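Phosphoribosylaminoimidazole carboxylase, ATPase subunit (PDB 3AX6) probably catalyses the ATP-dependent joining of 5-aminoimidazole ribonucleotide and bicarbonate to give N5-carboxyaminoimidazole ribonucleotide in purine biosynthesis. Local coordinates at residues D127-R140 with L158-F171. Sequence-based numbering, arbitrary orientation.
With ADP (adenosine-5'-diphosphate), chain E.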
ATOM      1  N   ASP A 127      26.912  27.374 -34.314  1.00 43.39           N
ATOM      2  CA  ASP A 127      26.740  27.320 -32.867  1.00 41.93           C
ATOM      3  C   ASP A 127      27.588  26.246 -32.195  1.00 41.04           C
ATOM      4  O   ASP A 127      28.257  26.516 -31.198  1.00 40.39           O
ATOM      5  CB  ASP A 127      25.267  27.113 -32.502  1.00 42.29           C
ATOM      6  CG  ASP A 127      24.427  28.357 -32.734  1.00 41.58           C
ATOM      7  OD1 ASP A 127      24.886  29.463 -32.384  1.00 40.23           O
ATOM      8  OD2 ASP A 127      23.300  28.225 -33.250  1.00 42.09           O
ATOM      9  N   VAL A 128      27.560  25.029 -32.729  1.00 40.47           N
ATOM     10  CA  VAL A 128      28.350  23.950 -32.147  1.00 40.99           C
ATOM     11  C   VAL A 128      29.818  24.351 -32.127  1.00 41.28           C
ATOM     12  O   VAL A 128      30.525  24.090 -31.155  1.00 39.94           O
ATOM     13  CB  VAL A 128      28.204  22.628 -32.945  1.00 41.51           C
ATOM     14  CG1 VAL A 128      26.795  22.088 -32.812  1.00 41.82           C
ATOM     15  CG2 VAL A 128      28.535  22.858 -34.403  1.00 41.81           C
ATOM     16  N   ARG A 129      30.261  24.998 -33.206  1.00 43.62           N
ATOM     17  CA  ARG A 129      31.643  25.449 -33.349  1.00 45.17           C
ATOM     18  C   ARG A 129      32.100  26.298 -32.167  1.00 45.24           C
ATOM     19  O   ARG A 129      33.144  26.034 -31.576  1.00 44.81           O
ATOM     20  CB  ARG A 129      31.809  26.265 -34.633  1.00 47.68           C
ATOM     21  CG  ARG A 129      31.428  25.548 -35.920  1.00 51.16           C
ATOM     22  CD  ARG A 129      32.634  25.116 -36.729  1.00 53.98           C
ATOM     23  NE  ARG A 129      33.275  23.930 -36.174  1.00 58.47           N
ATOM     24  CZ  ARG A 129      34.412  23.418 -36.631  1.00 60.25           C
ATOM     25  NH1 ARG A 129      34.928  22.333 -36.073  1.00 61.17           N
ATOM     26  NH2 ARG A 129      35.039  24.000 -37.645  1.00 62.57           N
ATOM     27  N   GLU A 130      31.323  27.321 -31.823  1.00 45.40           N
ATOM     28  CA  GLU A 130      31.694  28.189 -30.710  1.00 45.78           C
ATOM     29  C   GLU A 130      31.577  27.456 -29.381  1.00 44.60           C
ATOM     30  O   GLU A 130      31.868  28.014 -28.322  1.00 44.84           O
ATOM     31  CB  GLU A 130      30.821  29.448 -30.689  1.00 49.29           C
ATOM     32  CG  GLU A 130      29.397  29.248 -30.192  1.00 53.42           C
ATOM     33  CD  GLU A 130      28.583  30.532 -30.243  1.00 55.53           C
ATOM     34  OE1 GLU A 130      27.422  30.520 -29.784  1.00 56.70           O
ATOM     35  OE2 GLU A 130      29.103  31.552 -30.747  1.00 56.13           O
ATOM     36  N   PHE A 131      31.146  26.200 -29.447  1.00 42.68           N
ATOM     37  CA  PHE A 131      30.997  25.374 -28.255  1.00 39.57           C
ATOM     38  C   PHE A 131      32.162  24.392 -28.171  1.00 38.09           C
ATOM     39  O   PHE A 131      32.668  24.105 -27.086  1.00 38.25           O
ATOM     40  CB  PHE A 131      29.669  24.609 -28.308  1.00 37.20           C
ATOM     41  CG  PHE A 131      28.753  24.900 -27.150  1.00 35.15           C
ATOM     42  CD1 PHE A 131      29.099  24.521 -25.858  1.00 35.25           C
ATOM     43  CD2 PHE A 131      27.539  25.546 -27.354  1.00 34.00           C
ATOM     44  CE1 PHE A 131      28.247  24.781 -24.786  1.00 35.07           C
ATOM     45  CE2 PHE A 131      26.681  25.812 -26.295  1.00 34.33           C
ATOM     46  CZ  PHE A 131      27.034  25.427 -25.005  1.00 35.40           C
ATOM     47  N   GLY A 132      32.580  23.881 -29.326  1.00 35.97           N
ATOM     48  CA  GLY A 132      33.680  22.939 -29.361  1.00 34.69           C
ATOM     49  C   GLY A 132      33.243  21.500 -29.171  1.00 33.70           C
ATOM     50  O   GLY A 132      32.288  21.215 -28.449  1.00 34.58           O
ATOM     51  N   PHE A 133      33.951  20.584 -29.817  1.00 31.83           N
ATOM     52  CA  PHE A 133      33.638  19.168 -29.724  1.00 30.40           C
ATOM     53  C   PHE A 133      34.278  18.521 -28.492  1.00 30.06           C
ATOM     54  O   PHE A 133      35.422  18.821 -28.138  1.00 30.96           O
ATOM     55  CB  PHE A 133      34.107  18.442 -30.990  1.00 28.46           C
ATOM     56  CG  PHE A 133      33.512  18.984 -32.263  1.00 28.31           C
ATOM     57  CD1 PHE A 133      34.259  19.801 -33.106  1.00 27.37           C
ATOM     58  CD2 PHE A 133      32.202  18.665 -32.628  1.00 28.26           C
ATOM     59  CE1 PHE A 133      33.714  20.292 -34.293  1.00 26.50           C
ATOM     60  CE2 PHE A 133      31.648  19.152 -33.812  1.00 25.51           C
ATOM     61  CZ  PHE A 133      32.406  19.965 -34.645  1.00 24.72           C
ATOM     62  N   PRO A 134      33.545  17.617 -27.821  1.00 28.20           N
ATOM     63  CA  PRO A 134      32.188  17.212 -28.183  1.00 26.35           C
ATOM     64  C   PRO A 134      31.173  18.120 -27.514  1.00 25.73           C
ATOM     65  O   PRO A 134      31.492  18.809 -26.542  1.00 25.47           O
ATOM     66  CB  PRO A 134      32.110  15.798 -27.641  1.00 27.89           C
ATOM     67  CG  PRO A 134      32.855  15.939 -26.345  1.00 27.25           C
ATOM     68  CD  PRO A 134      34.079  16.742 -26.762  1.00 27.61           C
ATOM     69  N   VAL A 135      29.953  18.124 -28.039  1.00 23.50           N
ATOM     70  CA  VAL A 135      28.881  18.929 -27.467  1.00 22.57           C
ATOM     71  C   VAL A 135      27.585  18.119 -27.523  1.00 20.93           C
ATOM     72  O   VAL A 135      27.400  17.282 -28.405  1.00 20.66           O
ATOM     73  CB  VAL A 135      28.709  20.271 -28.218  1.00 19.97           C
ATOM     74  CG1 VAL A 135      28.149  20.038 -29.603  1.00 20.33           C
ATOM     75  CG2 VAL A 135      27.814  21.190 -27.418  1.00 20.92           C
ATOM     76  N   VAL A 136      26.695  18.358 -26.567  1.00 21.30           N
ATOM     77  CA  VAL A 136      25.439  17.624 -26.509  1.00 19.19           C
ATOM     78  C   VAL A 136      24.263  18.413 -27.066  1.00 20.25           C
ATOM     79  O   VAL A 136      24.026  19.556 -26.674  1.00 21.86           O
ATOM     80  CB  VAL A 136      25.112  17.216 -25.063  1.00 16.64           C
ATOM     81  CG1 VAL A 136      23.913  16.282 -25.042  1.00 14.32           C
ATOM     82  CG2 VAL A 136      26.313  16.554 -24.434  1.00 15.36           C
ATOM     83  N   GLN A 137      23.536  17.794 -27.990  1.00 20.20           N
ATOM     84  CA  GLN A 137      22.363  18.412 -28.595  1.00 21.12           C
ATOM     85  C   GLN A 137      21.101  17.735 -28.049  1.00 21.37           C
ATOM     86  O   GLN A 137      21.038  16.509 -27.927  1.00 20.18           O
ATOM     87  CB  GLN A 137      22.399  18.279 -30.126  1.00 22.43           C
ATOM     88  CG  GLN A 137      21.143  18.832 -30.800  1.00 23.72           C
ATOM     89  CD  GLN A 137      21.059  18.521 -32.285  1.00 22.29           C
ATOM     90  OE1 GLN A 137      21.238  17.380 -32.706  1.00 20.65           O
ATOM     91  NE2 GLN A 137      20.764  19.542 -33.084  1.00 21.06           N
ATOM     92  N   LYS A 138      20.100  18.542 -27.718  1.00 21.02           N
ATOM     93  CA  LYS A 138      18.855  18.025 -27.174  1.00 21.85           C
ATOM     94  C   LYS A 138      17.648  18.662 -27.832  1.00 21.64           C
ATOM     95  O   LYS A 138      17.638  19.862 -28.095  1.00 22.39           O
ATOM     96  CB  LYS A 138      18.789  18.288 -25.668  1.00 21.42           C
ATOM     97  CG  LYS A 138      19.861  17.577 -24.867  1.00 21.02           C
ATOM     98  CD  LYS A 138      19.697  17.832 -23.379  1.00 18.94           C
ATOM     99  CE  LYS A 138      20.519  16.847 -22.577  1.00 16.28           C
ATOM    100  NZ  LYS A 138      20.359  17.047 -21.120  1.00 18.22           N
ATOM    101  N   ALA A 139      16.631  17.855 -28.096  1.00 23.44           N
ATOM    102  CA  ALA A 139      15.407  18.371 -28.691  1.00 26.68           C
ATOM    103  C   ALA A 139      14.740  19.252 -27.636  1.00 29.71           C
ATOM    104  O   ALA A 139      14.808  18.950 -26.442  1.00 30.05           O
ATOM    105  CB  ALA A 139      14.486  17.225 -29.080  1.00 22.88           C
ATOM    106  N   ARG A 140      14.115  20.346 -28.063  1.00 33.14           N
ATOM    107  CA  ARG A 140      13.442  21.231 -27.120  1.00 35.96           C
ATOM    108  C   ARG A 140      12.216  20.540 -26.546  1.00 38.03           C
ATOM    109  O   ARG A 140      11.963  20.605 -25.344  1.00 37.69           O
ATOM    110  CB  ARG A 140      13.007  22.527 -27.800  1.00 35.69           C
ATOM    111  CG  ARG A 140      14.145  23.409 -28.237  1.00 37.35           C
ATOM    112  CD  ARG A 140      13.626  24.746 -28.738  1.00 38.74           C
ATOM    113  NE  ARG A 140      12.988  25.511 -27.672  1.00 40.01           N
ATOM    114  CZ  ARG A 140      12.626  26.788 -27.778  1.00 41.22           C
ATOM    115  NH1 ARG A 140      12.836  27.447 -28.912  1.00 42.18           N
ATOM    116  NH2 ARG A 140      12.066  27.410 -26.750  1.00 40.58           N
ATOM    117  N   LEU A 158      27.293  16.288 -37.595  1.00 34.69           N
ATOM    118  CA  LEU A 158      26.350  17.360 -37.891  1.00 37.53           C
ATOM    119  C   LEU A 158      25.322  16.936 -38.945  1.00 41.01           C
ATOM    120  O   LEU A 158      24.244  17.533 -39.050  1.00 41.73           O
ATOM    121  CB  LEU A 158      27.093  18.613 -38.355  1.00 35.96           C
ATOM    122  CG  LEU A 158      27.969  19.298 -37.301  1.00 35.44           C
ATOM    123  CD1 LEU A 158      28.504  20.605 -37.862  1.00 35.00           C
ATOM    124  CD2 LEU A 158      27.161  19.564 -36.040  1.00 35.56           C
ATOM    125  N   GLU A 159      25.652  15.901 -39.715  1.00 44.04           N
ATOM    126  CA  GLU A 159      24.757  15.393 -40.755  1.00 45.90           C
ATOM    127  C   GLU A 159      23.617  14.586 -40.157  1.00 47.33           C
ATOM    128  O   GLU A 159      22.497  14.598 -40.673  1.00 47.52           O
ATOM    129  CB  GLU A 159      25.523  14.511 -41.745  1.00 46.46           C
ATOM    130  CG  GLU A 159      26.108  15.260 -42.933  1.00 48.06           C
ATOM    131  CD  GLU A 159      25.039  15.926 -43.785  1.00 49.07           C
ATOM    132  OE1 GLU A 159      24.460  16.941 -43.343  1.00 49.56           O
ATOM    133  OE2 GLU A 159      24.771  15.428 -44.897  1.00 49.64           O
ATOM    134  N   ASN A 160      23.914  13.887 -39.065  1.00 48.59           N
ATOM    135  CA  ASN A 160      22.933  13.054 -38.378  1.00 48.58           C
ATOM    136  C   ASN A 160      22.386  13.778 -37.147  1.00 47.63           C
ATOM    137  O   ASN A 160      21.810  13.159 -36.251  1.00 47.35           O
ATOM    138  CB  ASN A 160      23.582  11.735 -37.958  1.00 50.99           C
ATOM    139  CG  ASN A 160      24.361  11.083 -39.089  1.00 54.94           C
ATOM    140  OD1 ASN A 160      25.248  11.700 -39.684  1.00 56.64           O
ATOM    141  ND2 ASN A 160      24.037   9.827 -39.390  1.00 57.04           N
ATOM    142  N   ALA A 161      22.571  15.093 -37.110  1.00 46.11           N
ATOM    143  CA  ALA A 161      22.101  15.896 -35.992  1.00 45.58           C
ATOM    144  C   ALA A 161      20.582  15.864 -35.901  1.00 45.68           C
ATOM    145  O   ALA A 161      19.899  15.507 -36.861  1.00 46.16           O
ATOM    146  CB  ALA A 161      22.584  17.328 -36.139  1.00 44.67           C
ATOM    147  N   ILE A 162      20.063  16.236 -34.736  1.00 44.96           N
ATOM    148  CA  ILE A 162      18.627  16.255 -34.497  1.00 44.30           C
ATOM    149  C   ILE A 162      17.983  17.365 -35.317  1.00 44.14           C
ATOM    150  O   ILE A 162      18.428  18.509 -35.283  1.00 43.12           O
ATOM    151  CB  ILE A 162      18.316  16.497 -32.997  1.00 44.23           C
ATOM    152  CG1 ILE A 162      18.933  15.381 -32.147  1.00 43.44           C
ATOM    153  CG2 ILE A 162      16.811  16.551 -32.776  1.00 43.79           C
ATOM    154  CD1 ILE A 162      18.769  15.585 -30.646  1.00 41.87           C
ATOM    155  N   LYS A 163      16.933  17.023 -36.054  1.00 45.56           N
ATOM    156  CA  LYS A 163      16.244  18.008 -36.875  1.00 46.18           C
ATOM    157  C   LYS A 163      15.201  18.758 -36.052  1.00 45.43           C
ATOM    158  O   LYS A 163      14.656  18.227 -35.081  1.00 44.10           O
ATOM    159  CB  LYS A 163      15.566  17.330 -38.070  1.00 48.28           C
ATOM    160  CG  LYS A 163      16.474  16.415 -38.884  1.00 50.87           C
ATOM    161  CD  LYS A 163      17.721  17.129 -39.379  1.00 52.69           C
ATOM    162  CE  LYS A 163      18.682  16.150 -40.046  1.00 54.69           C
ATOM    163  NZ  LYS A 163      20.003  16.766 -40.382  1.00 55.34           N
ATOM    164  N   GLY A 164      14.937  20.000 -36.444  1.00 44.41           N
ATOM    165  CA  GLY A 164      13.953  20.802 -35.746  1.00 43.21           C
ATOM    166  C   GLY A 164      14.557  21.810 -34.792  1.00 41.91           C
ATOM    167  O   GLY A 164      15.655  22.314 -35.013  1.00 42.07           O
ATOM    168  N   GLU A 165      13.827  22.107 -33.726  1.00 40.86           N
ATOM    169  CA  GLU A 165      14.284  23.057 -32.728  1.00 39.38           C
ATOM    170  C   GLU A 165      14.938  22.323 -31.574  1.00 37.34           C
ATOM    171  O   GLU A 165      14.286  21.598 -30.825  1.00 37.86           O
ATOM    172  CB  GLU A 165      13.109  23.883 -32.224  1.00 40.81           C
ATOM    173  CG  GLU A 165      12.445  24.676 -33.316  1.00 44.31           C
ATOM    174  CD  GLU A 165      11.151  25.291 -32.863  1.00 47.94           C
ATOM    175  OE1 GLU A 165      10.497  25.962 -33.688  1.00 50.76           O
ATOM    176  OE2 GLU A 165      10.786  25.100 -31.684  1.00 49.99           O
ATOM    177  N   THR A 166      16.243  22.510 -31.449  1.00 34.26           N
ATOM    178  CA  THR A 166      17.007  21.869 -30.399  1.00 31.44           C
ATOM    179  C   THR A 166      17.858  22.943 -29.765  1.00 29.78           C
ATOM    180  O   THR A 166      17.862  24.083 -30.215  1.00 29.02           O
ATOM    181  CB  THR A 166      17.957  20.800 -30.969  1.00 30.68           C
ATOM    182  OG1 THR A 166      18.975  21.440 -31.749  1.00 30.46           O
ATOM    183  CG2 THR A 166      17.197  19.816 -31.848  1.00 28.88           C
ATOM    184  N   TYR A 167      18.563  22.580 -28.706  1.00 28.06           N
ATOM    185  CA  TYR A 167      19.462  23.509 -28.052  1.00 26.50           C
ATOM    186  C   TYR A 167      20.715  22.704 -27.765  1.00 25.45           C
ATOM    187  O   TYR A 167      20.713  21.481 -27.879  1.00 26.42           O
ATOM    188  CB  TYR A 167      18.856  24.084 -26.762  1.00 25.91           C
ATOM    189  CG  TYR A 167      18.670  23.101 -25.624  1.00 28.53           C
ATOM    190  CD1 TYR A 167      17.646  22.149 -25.648  1.00 28.89           C
ATOM    191  CD2 TYR A 167      19.515  23.127 -24.515  1.00 29.75           C
ATOM    192  CE1 TYR A 167      17.470  21.249 -24.589  1.00 28.38           C
ATOM    193  CE2 TYR A 167      19.348  22.230 -23.454  1.00 29.98           C
ATOM    194  CZ  TYR A 167      18.325  21.297 -23.498  1.00 29.23           C
ATOM    195  OH  TYR A 167      18.168  20.415 -22.450  1.00 31.99           O
ATOM    196  N   LEU A 168      21.790  23.390 -27.415  1.00 24.50           N
ATOM    197  CA  LEU A 168      23.048  22.729 -27.126  1.00 22.50           C
ATOM    198  C   LEU A 168      23.444  22.938 -25.673  1.00 22.31           C
ATOM    199  O   LEU A 168      23.029  23.908 -25.035  1.00 22.75           O
ATOM    200  CB  LEU A 168      24.151  23.307 -28.020  1.00 19.90           C
ATOM    201  CG  LEU A 168      24.564  22.643 -29.331  1.00 20.08           C
ATOM    202  CD1 LEU A 168      23.372  22.291 -30.182  1.00 22.05           C
ATOM    203  CD2 LEU A 168      25.483  23.602 -30.068  1.00 21.92           C
ATOM    204  N   GLU A 169      24.233  22.013 -25.146  1.00 21.95           N
ATOM    205  CA  GLU A 169      24.745  22.154 -23.794  1.00 22.52           C
ATOM    206  C   GLU A 169      26.092  21.452 -23.703  1.00 22.08           C
ATOM    207  O   GLU A 169      26.371  20.504 -24.446  1.00 20.57           O
ATOM    208  CB  GLU A 169      23.752  21.642 -22.736  1.00 24.65           C
ATOM    209  CG  GLU A 169      23.457  20.162 -22.690  1.00 27.19           C
ATOM    210  CD  GLU A 169      22.478  19.826 -21.563  1.00 29.82           C
ATOM    211  OE1 GLU A 169      21.385  20.427 -21.526  1.00 31.76           O
ATOM    212  OE2 GLU A 169      22.796  18.969 -20.711  1.00 30.03           O
ATOM    213  N   GLU A 170      26.940  21.948 -22.812  1.00 21.53           N
ATOM    214  CA  GLU A 170      28.276  21.399 -22.644  1.00 22.33           C
ATOM    215  C   GLU A 170      28.241  19.949 -22.195  1.00 21.66           C
ATOM    216  O   GLU A 170      27.318  19.530 -21.492  1.00 21.55           O
ATOM    217  CB  GLU A 170      29.059  22.231 -21.630  1.00 24.47           C
ATOM    218  CG  GLU A 170      28.518  22.149 -20.215  1.00 28.66           C
ATOM    219  CD  GLU A 170      29.390  22.891 -19.228  1.00 31.50           C
ATOM    220  OE1 GLU A 170      30.612  22.628 -19.216  1.00 33.14           O
ATOM    221  OE2 GLU A 170      28.857  23.730 -18.466  1.00 32.30           O
ATOM    222  N   PHE A 171      29.253  19.192 -22.604  1.00 19.54           N
ATOM    223  CA  PHE A 171      29.347  17.792 -22.229  1.00 21.03           C
ATOM    224  C   PHE A 171      29.790  17.700 -20.776  1.00 22.04           C
ATOM    225  O   PHE A 171      30.813  18.262 -20.394  1.00 23.53           O
ATOM    226  CB  PHE A 171      30.359  17.054 -23.101  1.00 20.72           C
ATOM    227  CG  PHE A 171      30.411  15.584 -22.831  1.00 21.18           C
ATOM    228  CD1 PHE A 171      29.446  14.736 -23.356  1.00 21.45           C
ATOM    229  CD2 PHE A 171      31.393  15.052 -22.005  1.00 21.80           C
ATOM    230  CE1 PHE A 171      29.454  13.371 -23.059  1.00 22.98           C
ATOM    231  CE2 PHE A 171      31.414  13.692 -21.700  1.00 22.17           C
ATOM    232  CZ  PHE A 171      30.442  12.848 -22.227  1.00 21.89           C
TER
HETATM  233  PB  ADP E 381      15.993  11.861 -21.733  1.00 48.46           P
HETATM  234  O1B ADP E 381      15.815  11.672 -20.265  1.00 47.85           O
HETATM  235  O2B ADP E 381      16.317  10.426 -22.412  1.00 48.72           O
HETATM  236  O3B ADP E 381      14.575  12.506 -22.369  1.00 47.13           O
HETATM  237  PA  ADP E 381      18.376  13.063 -20.940  1.00 38.43           P
HETATM  238  O1A ADP E 381      18.582  14.509 -20.684  1.00 34.95           O
HETATM  239  O2A ADP E 381      17.995  12.340 -19.539  1.00 39.65           O
HETATM  240  O3A ADP E 381      17.208  12.910 -22.093  1.00 43.77           O
HETATM  241  O5' ADP E 381      19.753  12.457 -21.564  1.00 37.43           O
HETATM  242  C5' ADP E 381      19.815  11.051 -21.274  1.00 32.89           C
HETATM  243  C4' ADP E 381      21.235  10.649 -20.861  1.00 30.37           C
HETATM  244  O4' ADP E 381      22.234  11.354 -21.667  1.00 28.36           O
HETATM  245  C3' ADP E 381      21.520  11.010 -19.393  1.00 29.61           C
HETATM  246  O3' ADP E 381      21.086   9.984 -18.487  1.00 31.86           O
HETATM  247  C2' ADP E 381      23.030  11.235 -19.389  1.00 27.74           C
HETATM  248  O2' ADP E 381      23.735  10.019 -19.132  1.00 28.42           O
HETATM  249  C1' ADP E 381      23.315  11.803 -20.793  1.00 24.62           C
HETATM  250  N9  ADP E 381      23.433  13.276 -20.773  1.00 22.53           N
HETATM  251  C8  ADP E 381      22.412  14.194 -20.736  1.00 20.97           C
HETATM  252  N7  ADP E 381      22.886  15.404 -20.720  1.00 20.10           N
HETATM  253  C5  ADP E 381      24.235  15.354 -20.748  1.00 20.54           C
HETATM  254  C6  ADP E 381      25.279  16.320 -20.745  1.00 19.54           C
HETATM  255  N6  ADP E 381      24.986  17.663 -20.708  1.00 18.90           N
HETATM  256  N1  ADP E 381      26.562  15.898 -20.781  1.00 21.36           N
HETATM  257  C2  ADP E 381      26.871  14.597 -20.816  1.00 22.25           C
HETATM  258  N3  ADP E 381      25.921  13.658 -20.818  1.00 22.37           N
HETATM  259  C4  ADP E 381      24.609  13.986 -20.784  1.00 21.35           C
HETATM  260  O   HOH W   1      30.877  20.599 -24.552  1.00 29.97           O
HETATM  261  O   HOH W   2      17.884  18.165 -20.414  1.00 25.30           O
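Lys138 NZ is gripped by several groups at once: a salt bridge to Glu169 OE2 (3.1 Å), which it meets from above the carboxylate plane, hydrogen bonds to ADP N7 (3.0 Å) and the alpha-phosphate oxygen O1A, and a water that also touches Tyr167 OH. Its extended chain crosses the Tyr167 phenol obliquely, CD lying 3.1 Å from OH. Glu169 OE2 in turn accepts a hydrogen bond from the adenine amine N6, as does Glu170 O, while Phe171 lays a ring face over ADP C2. Beneath, antiparallel strands 135-139 and 166-170 pair through Val136 with Glu169 and Lys138 with Tyr167. On the face away from the nucleotide, the extended chain of Gln137 (chi1 176°, chi2 -171°) carries its amide out to two partners: OE1 accepts Ile162 N at 2.6 Å, the donor tilted from the carbonyl plane, and NE2 donates to Thr166 OG1 (2.9 Å). A leucine here would probably leave Ile162 N without its acceptor and the Thr166 hydroxyl without the amide donor. Beside it, Leu168 CD2 presses on Val128 CG1 (3.4 Å) and the Phe131 ring. The opposite face of this ATP-grasp sheet meets the nucleotide, where Lys138 would probably offset part of the alpha-phosphate charge while Glu169 and Glu170 read the adenine amine.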